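Local structure of ATP:cob(I)alamin adenosyltransferase (Salmonella enterica subsp. enterica serovar Livingstone, 5CX7) at residues A24-R27 against A28-L31. The protein probably converts cob(I)alamin to adenosylcobalamin, the cofactor of propanediol dehydratase, and here comprises a heme-binding domain whose own role is unknown. Sequence-based numbering, arbitrary orientation.
Sequences AVER and AQQL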
ATOM      1  N   ALA E  24     -12.751  10.292  28.938  1.00 13.98           N
ATOM      2  CA  ALA E  24     -12.769   8.982  28.310  1.00 13.37           C
ATOM      3  C   ALA E  24     -11.917   8.030  29.109  1.00 12.90           C
ATOM      4  O   ALA E  24     -12.325   6.897  29.408  1.00 12.41           O
ATOM      5  CB  ALA E  24     -12.271   9.037  26.842  1.00 13.67           C
ATOM      6  N   VAL E  25     -10.706   8.427  29.447  1.00 16.07           N
ATOM      7  CA  VAL E  25      -9.800   7.559  30.203  1.00 16.21           C
ATOM      8  C   VAL E  25     -10.374   7.215  31.586  1.00 18.89           C
ATOM      9  O   VAL E  25     -10.333   6.053  32.027  1.00 20.47           O
ATOM     10  CB  VAL E  25      -8.425   8.221  30.343  1.00 16.91           C
ATOM     11  CG1 VAL E  25      -7.521   7.527  31.370  1.00 19.60           C
ATOM     12  CG2 VAL E  25      -7.701   8.254  29.006  1.00 17.02           C
ATOM     13  N   GLU E  26     -10.918   8.223  32.285  1.00 18.96           N
ATOM     14  CA  GLU E  26     -11.571   7.981  33.591  1.00 21.56           C
ATOM     15  C   GLU E  26     -12.701   6.931  33.486  1.00 19.89           C
ATOM     16  O   GLU E  26     -12.804   6.032  34.319  1.00 21.23           O
ATOM     17  CB  GLU E  26     -12.077   9.295  34.213  1.00 22.32           C
ATOM     18  CG  GLU E  26     -10.887  10.106  34.746  1.00 27.73           C
ATOM     19  CD  GLU E  26     -11.270  11.485  35.286  1.00 32.18           C
ATOM     20  OE1 GLU E  26     -12.481  11.852  35.225  1.00 39.14           O
ATOM     21  OE2 GLU E  26     -10.356  12.212  35.739  1.00 37.30           O
ATOM     22  N   ARG E  27     -13.564   7.073  32.500  1.00 17.05           N
ATOM     23  CA  ARG E  27     -14.634   6.133  32.302  1.00 18.30           C
ATOM     24  C   ARG E  27     -14.119   4.718  31.968  1.00 20.23           C
ATOM     25  O   ARG E  27     -14.639   3.716  32.504  1.00 15.89           O
ATOM     26  CB  ARG E  27     -15.610   6.617  31.196  1.00 18.86           C
ATOM     27  CG  ARG E  27     -16.815   5.735  30.972  1.00 19.71           C
ATOM     28  CD  ARG E  27     -17.559   5.510  32.319  1.00 19.92           C
ATOM     29  NE  ARG E  27     -18.736   4.706  32.092  1.00 16.09           N
ATOM     30  CZ  ARG E  27     -19.399   4.032  33.042  1.00 19.86           C
ATOM     31  NH1 ARG E  27     -19.008   4.075  34.314  1.00 16.37           N
ATOM     32  NH2 ARG E  27     -20.465   3.255  32.707  1.00 17.75           N
ATOM     33  N   ALA E  28     -13.097   4.637  31.077  1.00 17.33           N
ATOM     34  CA  ALA E  28     -12.493   3.344  30.801  1.00 16.76           C
ATOM     35  C   ALA E  28     -11.896   2.692  32.077  1.00 18.14           C
ATOM     36  O   ALA E  28     -12.053   1.467  32.310  1.00 18.78           O
ATOM     37  CB  ALA E  28     -11.410   3.506  29.733  1.00 15.41           C
ATOM     38  N   GLN E  29     -11.232   3.481  32.911  1.00 18.85           N
ATOM     39  CA  GLN E  29     -10.778   3.005  34.234  1.00 23.53           C
ATOM     40  C   GLN E  29     -11.941   2.456  35.108  1.00 25.00           C
ATOM     41  O   GLN E  29     -11.793   1.404  35.711  1.00 22.71           O
ATOM     42  CB  GLN E  29     -10.038   4.101  34.997  1.00 25.96           C
ATOM     43  CG  GLN E  29      -8.689   4.391  34.407  1.00 28.95           C
ATOM     44  CD  GLN E  29      -8.030   5.634  34.973  1.00 31.69           C
ATOM     45  OE1 GLN E  29      -8.674   6.480  35.564  1.00 31.21           O
ATOM     46  NE2 GLN E  29      -6.754   5.730  34.798  1.00 32.19           N
ATOM     47  N   GLN E  30     -13.091   3.142  35.123  1.00 22.14           N
ATOM     48  CA  GLN E  30     -14.229   2.672  35.879  1.00 23.65           C
ATOM     49  C   GLN E  30     -14.709   1.336  35.364  1.00 24.68           C
ATOM     50  O   GLN E  30     -15.140   0.487  36.141  1.00 23.84           O
ATOM     51  CB  GLN E  30     -15.407   3.660  35.818  1.00 26.78           C
ATOM     52  CG  GLN E  30     -15.175   4.917  36.640  1.00 28.76           C
ATOM     53  CD  GLN E  30     -16.150   6.067  36.357  1.00 28.26           C
ATOM     54  OE1 GLN E  30     -17.085   5.968  35.570  1.00 22.02           O
ATOM     55  NE2 GLN E  30     -15.756   7.241  36.826  1.00 34.97           N
ATOM     56  N   LEU E  31     -14.682   1.180  34.025  1.00 22.08           N
ATOM     57  CA  LEU E  31     -15.119  -0.053  33.427  1.00 22.43           C
ATOM     58  C   LEU E  31     -14.068  -1.134  33.503  1.00 22.25           C
ATOM     59  O   LEU E  31     -14.366  -2.237  33.081  1.00 24.59           O
ATOM     60  CB  LEU E  31     -15.573   0.191  31.980  1.00 22.49           C
ATOM     61  CG  LEU E  31     -16.772   1.115  31.807  1.00 23.54           C
ATOM     62  CD1 LEU E  31     -17.136   1.274  30.352  1.00 25.47           C
ATOM     63  CD2 LEU E  31     -17.997   0.610  32.582  1.00 25.84           C
TER
HETATM   64  O   HOH W   1     -11.563   6.439  37.060  1.00 41.53           O
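Arg27 reaches forward along its helix to meet both Gln30 and Leu31. With CG anti to the backbone N (chi1 -177°) and the chain bent at chi2, the guanidinium is laid beside the next turn, its edge to one residue and a face to the other. At the edge, near the guanidinium plane, Arg27 NH1 donates to Gln30 OE1 at 3.0 Å; the amide plane of Gln30 is turned 73° from that of the guanidinium, and the two chains cross at about a right angle. Over one face, offset toward the rim, sits the methyl Leu31 CD2, 3.6 Å from Arg27 NH2. A salt bridge from NH2 to Asp132 ties the same group to helix 127-139; with NE also bonded elsewhere, the bonds from NH1 and NH2 restrict its rotation. All this belongs to the C-terminal part of helix 14-31 in the HbpS-like heme-binding domain, where i to i+4 bonds such as Gln29 N to Val25 O (2.9 Å) carry the backbone. Around the helix, Val25 touches the heme, and its CG1 lies 3.9 Å from Gln29 NE2. Gln29 runs out extended, and a water bridges its OE1 to Glu26 O, donating to both. Glu26 and Gln29 are likely magnesium ligands. The Glu26 carboxylate forms a salt bridge through OE2 to Arg22.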